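Local coordinates for protein D-alanyl-D-alanine carboxypeptidase (Mycobacterium tuberculosis H37Rv, PDB 4RYE) that shows D,D-carboxypeptidase activity in vitro and probably trims the D-Ala-D-Ala end of peptidoglycan stem peptides in cell wall biogenesis, at residues I24-D29 with R229-M234; A122-K127 with T136-P141; V41-A46 with M234-V239. All blocks are in the same frame, centred on the assembly; numbering follows the deposited sequence.

Contact 1. Residues I24-D29 with R229-M234; sequences IVADLD and RLVIAM
Ile24 and Ala233 open an antiparallel ladder between strands 22-27 and 228-237, neighbours in the central sheet of this beta-lactamase-clan fold. They form a hydrogen-bonded pair, with Ile24 N giving to Ala233 O at 3.1 Å and Ala233 N returning a bond to Ile24 O. Val25 follows as a non-hydrogen-bonded partner of Ile232, and the two side chains lie side by side, Val25 CG2 4.0 Å from Ile232 CG2. On this face Leu230 and Ile232 go on to meet Phe258 and Phe254 of helix 246-259. Ala26 belongs to the other face, where its CB touches Val231 CG1 and where Val159 of helix 155-166 packs on Val231. Its backbone makes the second reciprocal pair, Val231 N to Ala26 O measuring 2.8 Å. Asp27 faces Leu230, and its OD1 accepts from Asp29 N, an Asx turn that bends the chain as the strand ends; OD2 is salt-bridged to Arg228. Leu28 N still donates to Arg229 O at 2.8 Å. With CG anti to the backbone N (chi1 -168°), the Leu28 side chain sets CD1 against Val231 CB at 3.9 Å and CD2 over one face of the Arg229 guanidinium. Asp29 then takes the edge of that group: OD1 meets NH2 of Arg229 at 2.8 Å and OD2 meets its NE at 3.0 Å. Both oxygens use syn lone pairs, and the carboxylate and guanidinium planes are 6° apart. A water accepts from Arg229 N and sits within bonding distance of Asp27 OD1 and Asp29 OD2. The exposed end of a mainly apolar ladder is thus clamped by a two-bond, side-on ion pair, which probably favours the charged form of Asp29 and restricts rotation of both groups.

Contact 2. Residues A122-K127 with T136-P141; sequences AKMNAK and THATTP
Asn125 sets its amide nearly parallel to the imidazole of His137, planes 3° apart, with ND2 displaced obliquely from the ring, 3.6 Å from ND1 of His137. This joins helix 117-130, in the helical part of the serine beta-lactamase-like fold, to the irregular chain that follows it. The same amide reads the backbone of Ala138 twice. Ala138 N donates to Asn125 OD1 at 2.7 Å, in the carbonyl plane and on a lone pair, while Asn125 ND2 gives a nearly straight bond (166°) to Ala138 O at 3.1 Å, with that oxygen close to the amide plane. Two bonds to one residue fix the rotation of the amide about chi2 and which end is oxygen and which nitrogen, and they satisfy both polar groups of a residue whose methyl is buried. His137 CG stands anti to its own backbone nitrogen (chi1 179°), a setting that brings ND1 and CE1 back beside the Asn125 amide, although CB starts away from the helix. Met124, a selenomethionine one residue before Asn125, fills the apolar side of the joint. Its chain bends at the last torsion, so that CE rests 3.8 Å from Ala138 CB and also against Thr140 O, while SE lies 3.7 Å from Pro141 CA. Leu52 and Val56 of helix 50-60, together with Ile49, pack on Met124 too, and its side chain is about 7 Å from that of Lys50, the probable proton acceptor. Pro141 in turn leans on Gln117 and Val121 of helix 117-130. At the other end of the loop, Thr136 OG1 is tied to Asp157. On the backbone side of Thr136, a water gives one bond to Asn125 O at 2.8 Å and a weak one to Thr136 O at 3.3 Å.

Contact 3. Residues V41-A46 with M234-V239; sequences VAHPPA and MMYGLV
His43 and Tyr236 form an offset stack, ring centroids 4.3 Å apart and planes 8° from parallel. It pins the loop ahead of helix 50-60, whose start carries the SxxK-type sequence of penicillin-binding proteins, to the end of strand 228-237. The displacement puts ND1 of His43 over the rim of the phenol ring, 3.6 Å from Tyr236 CG, while CE1 of the imidazole comes close to CD2. The Tyr236 CB stands over the middle of the imidazole face, a CH-pi contact 3.9 Å from its centroid. Tyr236 thus covers one face of the imidazole with CB and with the CG side of its ring face. Beside this pair, the chain of selenomethionine Met235 bends at its last torsion (chi3 79°) and turns CE onto the backbone of 43-45. This CE lies 3.4 Å from His43 O and 3.3 Å from Pro44 O, and it also brushes the CB of His43 and the CA of Pro45, so one methyl touches three consecutive residues. Further out, the backbone sets these groups. Tyr236 adopts left-handed angles (phi 56°, psi 51°) in a G1 beta bulge with Gly237, both facing Lys217, and the chain turns a corner there; this helps bring the side chains of Met235 and Tyr236, neighbours in sequence, to the same loop. Met235 is bonded through its backbone to Thr22 of the adjoining strand, and Thr22 also touches the His43 side chain. The loop has its own anchors: the His43 backbone bonds with Ser153, and Pro44 rests on Ala215. Close to Ser47, the probable acyl-ester-forming serine, with side chains about 8 Å apart, Pro45 offers its carbonyl oxygen to the OG1 atoms of both Thr48 and Thr218.

Contacts 1 and 3 share Met234 and strand 228-237: the ladder of contact 1 lies along the strand, and contact 3 takes over at its end, with centres 16 Å apart. Their segments alternate along the chain, whereas contact 2 is nested within the loops closed by both. It lies in the helical part, its centre about 17 Å from contact 3 and 22 Å from contact 1. Contacts 2 and 3 nevertheless approach to about 5 Å between nearest atoms without touching, and both lie near the probable active site: the side chains of Thr140 and Pro45 are each about 8 Å from that of Ser47. Contact 1 lies away from it.

Contact 1. Residues I24-D29 with R229-M234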
loop_
_atom_site.group_PDB
_atom_site.type_symbol
_atom_site.label_atom_id
_atom_site.label_comp_id
_atom_site.label_asym_id
_atom_site.label_seq_id
_atom_site.Cartn_x
_atom_site.Cartn_y
_atom_site.Cartn_z
ATOM N N ILE A 24 -13.412 0.229 -1.337
ATOM C CA ILE A 24 -13.918 1.604 -1.311
ATOM C C ILE A 24 -13.365 2.322 -2.527
ATOM O O ILE A 24 -12.305 1.966 -3.018
ATOM C CB ILE A 24 -13.509 2.335 0.006
ATOM C CG1 ILE A 24 -14.252 3.664 0.166
ATOM C CG2 ILE A 24 -11.992 2.538 0.093
ATOM C CD1 ILE A 24 -14.049 4.319 1.544
ATOM N N VAL A 25 -14.106 3.293 -3.047
ATOM C CA VAL A 25 -13.640 4.140 -4.143
ATOM C C VAL A 25 -13.838 5.568 -3.680
ATOM O O VAL A 25 -14.949 5.963 -3.312
ATOM C CB VAL A 25 -14.456 3.938 -5.441
ATOM C CG1 VAL A 25 -13.900 4.828 -6.558
ATOM C CG2 VAL A 25 -14.421 2.477 -5.877
ATOM N N ALA A 26 -12.758 6.337 -3.646
ATOM C CA ALA A 26 -12.828 7.696 -3.125
ATOM C C ALA A 26 -12.070 8.641 -4.047
ATOM O O ALA A 26 -11.282 8.200 -4.899
ATOM C CB ALA A 26 -12.292 7.762 -1.682
ATOM N N ASP A 27 -12.328 9.937 -3.888
ATOM C CA ASP A 27 -11.669 10.963 -4.682
ATOM C C ASP A 27 -10.452 11.411 -3.880
ATOM O O ASP A 27 -10.576 11.835 -2.730
ATOM C CB ASP A 27 -12.636 12.125 -4.922
ATOM C CG ASP A 27 -12.045 13.237 -5.798
ATOM O OD1 ASP A 27 -10.937 13.737 -5.508
ATOM O OD2 ASP A 27 -12.720 13.636 -6.771
ATOM N N LEU A 28 -9.279 11.300 -4.491
ATOM C CA LEU A 28 -8.003 11.594 -3.844
ATOM C C LEU A 28 -7.908 13.047 -3.360
ATOM O O LEU A 28 -7.266 13.340 -2.345
ATOM C CB LEU A 28 -6.873 11.294 -4.840
ATOM C CG LEU A 28 -5.424 11.239 -4.367
ATOM C CD1 LEU A 28 -5.202 10.094 -3.377
ATOM C CD2 LEU A 28 -4.512 11.105 -5.569
ATOM N N ASP A 29 -8.558 13.956 -4.081
ATOM C CA ASP A 29 -8.433 15.381 -3.795
ATOM C C ASP A 29 -9.523 15.928 -2.864
ATOM O O ASP A 29 -9.228 16.649 -1.914
ATOM C CB ASP A 29 -8.368 16.178 -5.107
ATOM C CG ASP A 29 -7.133 15.833 -5.924
ATOM O OD1 ASP A 29 -6.018 16.151 -5.464
ATOM O OD2 ASP A 29 -7.271 15.232 -7.014
ATOM N N ARG A 229 -8.883 12.493 -9.746
ATOM C CA ARG A 229 -7.961 11.492 -9.236
ATOM C C ARG A 229 -8.674 10.639 -8.192
ATOM O O ARG A 229 -9.307 11.162 -7.273
ATOM C CB ARG A 229 -6.714 12.182 -8.674
ATOM C CG ARG A 229 -6.094 13.174 -9.678
ATOM C CD ARG A 229 -4.668 13.569 -9.320
ATOM N NE ARG A 229 -4.607 14.380 -8.107
ATOM C CZ ARG A 229 -3.477 14.857 -7.591
ATOM N NH1 ARG A 229 -2.322 14.599 -8.182
ATOM N NH2 ARG A 229 -3.499 15.587 -6.487
ATOM N N LEU A 230 -8.576 9.323 -8.346
ATOM C CA LEU A 230 -9.301 8.407 -7.480
ATOM C C LEU A 230 -8.340 7.543 -6.698
ATOM O O LEU A 230 -7.225 7.279 -7.137
ATOM C CB LEU A 230 -10.234 7.501 -8.294
ATOM C CG LEU A 230 -11.380 8.161 -9.085
ATOM C CD1 LEU A 230 -12.200 7.112 -9.836
ATOM C CD2 LEU A 230 -12.291 8.999 -8.175
ATOM N N VAL A 231 -8.799 7.079 -5.544
ATOM C CA VAL A 231 -8.019 6.160 -4.749
ATOM C C VAL A 231 -8.945 5.019 -4.336
ATOM O O VAL A 231 -10.108 5.244 -3.986
ATOM C CB VAL A 231 -7.371 6.876 -3.542
ATOM C CG1 VAL A 231 -8.424 7.558 -2.677
ATOM C CG2 VAL A 231 -6.535 5.909 -2.712
ATOM N N ILE A 232 -8.453 3.792 -4.427
ATOM C CA ILE A 232 -9.281 2.651 -4.054
ATOM C C ILE A 232 -8.506 1.756 -3.122
ATOM O O ILE A 232 -7.275 1.811 -3.070
ATOM C CB ILE A 232 -9.714 1.811 -5.273
ATOM C CG1 ILE A 232 -8.498 1.141 -5.915
ATOM C CG2 ILE A 232 -10.484 2.661 -6.276
ATOM C CD1 ILE A 232 -8.848 0.148 -7.032
ATOM N N ALA A 233 -9.239 0.943 -2.372
ATOM C CA ALA A 233 -8.630 -0.125 -1.588
ATOM C C ALA A 233 -9.533 -1.337 -1.661
ATOM O O ALA A 233 -10.748 -1.208 -1.810
ATOM C CB ALA A 233 -8.403 0.309 -0.144
HETATM N N MSE A 234 -8.932 -2.514 -1.590
HETATM C CA MSE A 234 -9.658 -3.764 -1.690
HETATM C C MSE A 234 -9.033 -4.710 -0.677
HETATM O O MSE A 234 -7.812 -4.799 -0.593
HETATM C CB MSE A 234 -9.511 -4.325 -3.106
HETATM C CG MSE A 234 -10.194 -3.482 -4.164
HETATM SE SE MSE A 234 -9.434 -3.746 -5.954
HETATM C CE MSE A 234 -9.494 -5.691 -6.033
HETATM O O HOH W 1 -9.734 14.546 -7.908
#

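Contact 2. Residues A122-K127 with T136-P141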
loop_
_atom_site.group_PDB
_atom_site.type_symbol
_atom_site.label_atom_id
_atom_site.label_comp_id
_atom_site.label_asym_id
_atom_site.label_seq_id
_atom_site.Cartn_x
_atom_site.Cartn_y
_atom_site.Cartn_z
ATOM N N ALA A 122 5.243 1.230 16.981
ATOM C CA ALA A 122 4.607 2.309 17.753
ATOM C C ALA A 122 4.505 3.598 16.936
ATOM O O ALA A 122 3.479 4.274 16.974
ATOM C CB ALA A 122 5.339 2.566 19.050
ATOM N N LYS A 123 5.566 3.943 16.203
ATOM C CA LYS A 123 5.520 5.109 15.310
ATOM C C LYS A 123 4.490 4.984 14.186
ATOM O O LYS A 123 3.833 5.965 13.825
ATOM C CB LYS A 123 6.904 5.403 14.717
ATOM C CG LYS A 123 7.932 5.867 15.749
ATOM C CD LYS A 123 9.311 6.039 15.101
ATOM C CE LYS A 123 10.312 6.615 16.100
ATOM N NZ LYS A 123 11.672 6.757 15.504
HETATM N N MSE A 124 4.354 3.792 13.610
HETATM C CA MSE A 124 3.336 3.578 12.582
HETATM C C MSE A 124 1.922 3.774 13.140
HETATM O O MSE A 124 1.079 4.424 12.531
HETATM C CB MSE A 124 3.479 2.181 11.968
HETATM C CG MSE A 124 4.684 2.039 11.037
HETATM SE SE MSE A 124 5.127 0.153 10.785
HETATM C CE MSE A 124 3.598 -0.393 9.694
ATOM N N ASN A 125 1.669 3.207 14.307
ATOM C CA ASN A 125 0.368 3.358 14.944
ATOM C C ASN A 125 0.103 4.806 15.334
ATOM O O ASN A 125 -1.013 5.297 15.178
ATOM C CB ASN A 125 0.256 2.406 16.140
ATOM C CG ASN A 125 0.033 0.973 15.699
ATOM O OD1 ASN A 125 -0.661 0.731 14.708
ATOM N ND2 ASN A 125 0.632 0.023 16.405
ATOM N N ALA A 126 1.133 5.505 15.804
ATOM C CA ALA A 126 0.970 6.931 16.100
ATOM C C ALA A 126 0.634 7.730 14.835
ATOM O O ALA A 126 -0.188 8.650 14.869
ATOM C CB ALA A 126 2.203 7.492 16.771
ATOM N N LYS A 127 1.276 7.382 13.729
ATOM C CA LYS A 127 1.030 8.066 12.457
ATOM C C LYS A 127 -0.409 7.839 11.972
ATOM O O LYS A 127 -1.091 8.783 11.549
ATOM C CB LYS A 127 2.046 7.582 11.414
ATOM C CG LYS A 127 1.859 8.150 10.008
ATOM C CD LYS A 127 1.701 9.663 10.022
ATOM C CE LYS A 127 2.777 10.348 9.234
ATOM N NZ LYS A 127 3.890 10.768 10.132
ATOM N N THR A 136 -6.985 1.315 12.342
ATOM C CA THR A 136 -5.751 0.693 11.885
ATOM C C THR A 136 -4.797 0.391 13.031
ATOM O O THR A 136 -4.520 1.243 13.863
ATOM C CB THR A 136 -5.066 1.570 10.846
ATOM O OG1 THR A 136 -5.944 1.691 9.722
ATOM C CG2 THR A 136 -3.763 0.937 10.378
ATOM N N HIS A 137 -4.288 -0.832 13.059
ATOM C CA HIS A 137 -3.330 -1.224 14.080
ATOM C C HIS A 137 -2.277 -2.104 13.438
ATOM O O HIS A 137 -2.578 -3.207 12.979
ATOM C CB HIS A 137 -4.036 -1.995 15.198
ATOM C CG HIS A 137 -3.116 -2.456 16.286
ATOM N ND1 HIS A 137 -2.490 -1.582 17.151
ATOM C CD2 HIS A 137 -2.705 -3.696 16.643
ATOM C CE1 HIS A 137 -1.737 -2.266 17.998
ATOM N NE2 HIS A 137 -1.849 -3.548 17.712
ATOM N N ALA A 138 -1.045 -1.607 13.387
ATOM C CA ALA A 138 0.074 -2.395 12.874
ATOM C C ALA A 138 0.624 -3.260 13.992
ATOM O O ALA A 138 0.601 -2.860 15.156
ATOM C CB ALA A 138 1.157 -1.485 12.350
ATOM N N THR A 139 1.115 -4.447 13.636
ATOM C CA THR A 139 1.794 -5.320 14.582
ATOM C C THR A 139 3.222 -5.602 14.126
ATOM O O THR A 139 4.055 -6.019 14.927
ATOM C CB THR A 139 1.078 -6.670 14.755
ATOM O OG1 THR A 139 1.002 -7.334 13.488
ATOM C CG2 THR A 139 -0.328 -6.483 15.333
ATOM N N THR A 140 3.490 -5.402 12.835
ATOM C CA THR A 140 4.849 -5.520 12.285
ATOM C C THR A 140 5.078 -4.420 11.251
ATOM O O THR A 140 4.124 -3.898 10.679
ATOM C CB THR A 140 5.085 -6.865 11.561
ATOM O OG1 THR A 140 4.202 -6.960 10.434
ATOM C CG2 THR A 140 4.877 -8.053 12.502
ATOM N N PRO A 141 6.346 -4.070 10.996
ATOM C CA PRO A 141 6.624 -3.083 9.944
ATOM C C PRO A 141 6.274 -3.592 8.549
ATOM O O PRO A 141 5.965 -2.784 7.673
ATOM C CB PRO A 141 8.140 -2.878 10.050
ATOM C CG PRO A 141 8.475 -3.235 11.487
ATOM C CD PRO A 141 7.537 -4.364 11.821
HETATM O O HOH W 2 -3.080 3.517 15.818
#

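Contact 3. Residues V41-A46 with M234-V239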
loop_
_atom_site.group_PDB
_atom_site.type_symbol
_atom_site.label_atom_id
_atom_site.label_comp_id
_atom_site.label_asym_id
_atom_site.label_seq_id
_atom_site.Cartn_x
_atom_site.Cartn_y
_atom_site.Cartn_z
ATOM N N VAL A 41 -15.088 -2.338 7.796
ATOM C CA VAL A 41 -14.900 -3.639 8.438
ATOM C C VAL A 41 -13.407 -3.967 8.497
ATOM O O VAL A 41 -12.717 -3.911 7.473
ATOM C CB VAL A 41 -15.681 -4.749 7.692
ATOM C CG1 VAL A 41 -15.295 -6.128 8.214
ATOM C CG2 VAL A 41 -17.187 -4.522 7.825
ATOM N N ALA A 42 -12.903 -4.301 9.688
ATOM C CA ALA A 42 -11.466 -4.536 9.878
ATOM C C ALA A 42 -11.022 -5.906 9.379
ATOM O O ALA A 42 -11.668 -6.919 9.647
ATOM C CB ALA A 42 -11.066 -4.356 11.353
ATOM N N HIS A 43 -9.909 -5.918 8.653
ATOM C CA HIS A 43 -9.266 -7.145 8.183
ATOM C C HIS A 43 -7.758 -6.914 8.250
ATOM O O HIS A 43 -7.309 -5.772 8.339
ATOM C CB HIS A 43 -9.678 -7.474 6.737
ATOM C CG HIS A 43 -11.099 -7.920 6.593
ATOM N ND1 HIS A 43 -11.558 -9.130 7.079
ATOM C CD2 HIS A 43 -12.168 -7.319 6.012
ATOM C CE1 HIS A 43 -12.844 -9.252 6.803
ATOM N NE2 HIS A 43 -13.240 -8.167 6.160
ATOM N N PRO A 44 -6.970 -7.994 8.240
ATOM C CA PRO A 44 -5.512 -7.817 8.214
ATOM C C PRO A 44 -5.081 -7.142 6.916
ATOM O O PRO A 44 -5.636 -7.450 5.859
ATOM C CB PRO A 44 -4.984 -9.257 8.278
ATOM C CG PRO A 44 -6.109 -10.033 8.972
ATOM C CD PRO A 44 -7.365 -9.401 8.434
ATOM N N PRO A 45 -4.116 -6.218 6.996
ATOM C CA PRO A 45 -3.708 -5.440 5.825
ATOM C C PRO A 45 -2.620 -6.086 4.968
ATOM O O PRO A 45 -2.449 -5.673 3.819
ATOM C CB PRO A 45 -3.152 -4.166 6.458
ATOM C CG PRO A 45 -2.556 -4.636 7.756
ATOM C CD PRO A 45 -3.543 -5.680 8.246
ATOM N N ALA A 46 -1.906 -7.076 5.504
ATOM C CA ALA A 46 -0.703 -7.583 4.845
ATOM C C ALA A 46 0.182 -6.410 4.415
ATOM O O ALA A 46 0.252 -5.398 5.111
ATOM C CB ALA A 46 -1.057 -8.471 3.649
HETATM N N MSE A 234 -8.932 -2.514 -1.590
HETATM C CA MSE A 234 -9.658 -3.764 -1.690
HETATM C C MSE A 234 -9.033 -4.710 -0.677
HETATM O O MSE A 234 -7.812 -4.799 -0.593
HETATM C CB MSE A 234 -9.511 -4.325 -3.106
HETATM C CG MSE A 234 -10.194 -3.482 -4.164
HETATM SE SE MSE A 234 -9.434 -3.746 -5.954
HETATM C CE MSE A 234 -9.494 -5.691 -6.033
HETATM N N MSE A 235 -9.853 -5.390 0.116
HETATM C CA MSE A 235 -9.314 -6.274 1.142
HETATM C C MSE A 235 -9.967 -7.644 1.142
HETATM O O MSE A 235 -11.082 -7.823 0.631
HETATM C CB MSE A 235 -9.481 -5.667 2.542
HETATM C CG MSE A 235 -9.025 -4.234 2.710
HETATM SE SE MSE A 235 -8.992 -3.786 4.628
HETATM C CE MSE A 235 -7.293 -4.640 5.113
ATOM N N TYR A 236 -9.259 -8.600 1.736
ATOM C CA TYR A 236 -9.817 -9.903 2.077
ATOM C C TYR A 236 -10.427 -10.645 0.890
ATOM O O TYR A 236 -11.560 -11.130 0.963
ATOM C CB TYR A 236 -10.850 -9.749 3.194
ATOM C CG TYR A 236 -11.025 -11.000 4.001
ATOM C CD1 TYR A 236 -9.964 -11.530 4.717
ATOM C CD2 TYR A 236 -12.244 -11.654 4.047
ATOM C CE1 TYR A 236 -10.113 -12.685 5.465
ATOM C CE2 TYR A 236 -12.406 -12.806 4.789
ATOM C CZ TYR A 236 -11.336 -13.319 5.496
ATOM O OH TYR A 236 -11.485 -14.469 6.239
ATOM N N GLY A 237 -9.672 -10.751 -0.198
ATOM C CA GLY A 237 -10.200 -11.357 -1.405
ATOM C C GLY A 237 -9.396 -12.528 -1.910
ATOM O O GLY A 237 -8.192 -12.621 -1.660
ATOM N N LEU A 238 -10.070 -13.438 -2.610
ATOM C CA LEU A 238 -9.402 -14.545 -3.267
ATOM C C LEU A 238 -9.923 -14.673 -4.693
ATOM O O LEU A 238 -11.134 -14.652 -4.923
ATOM C CB LEU A 238 -9.630 -15.848 -2.498
ATOM C CG LEU A 238 -8.962 -15.939 -1.125
ATOM C CD1 LEU A 238 -9.346 -17.228 -0.417
ATOM C CD2 LEU A 238 -7.450 -15.814 -1.245
ATOM N N VAL A 239 -9.005 -14.804 -5.646
ATOM C CA VAL A 239 -9.373 -14.950 -7.051
ATOM C C VAL A 239 -9.791 -16.383 -7.375
ATOM O O VAL A 239 -9.073 -17.336 -7.072
ATOM C CB VAL A 239 -8.224 -14.530 -7.986
ATOM C CG1 VAL A 239 -8.635 -14.702 -9.447
ATOM C CG2 VAL A 239 -7.824 -13.099 -7.712
#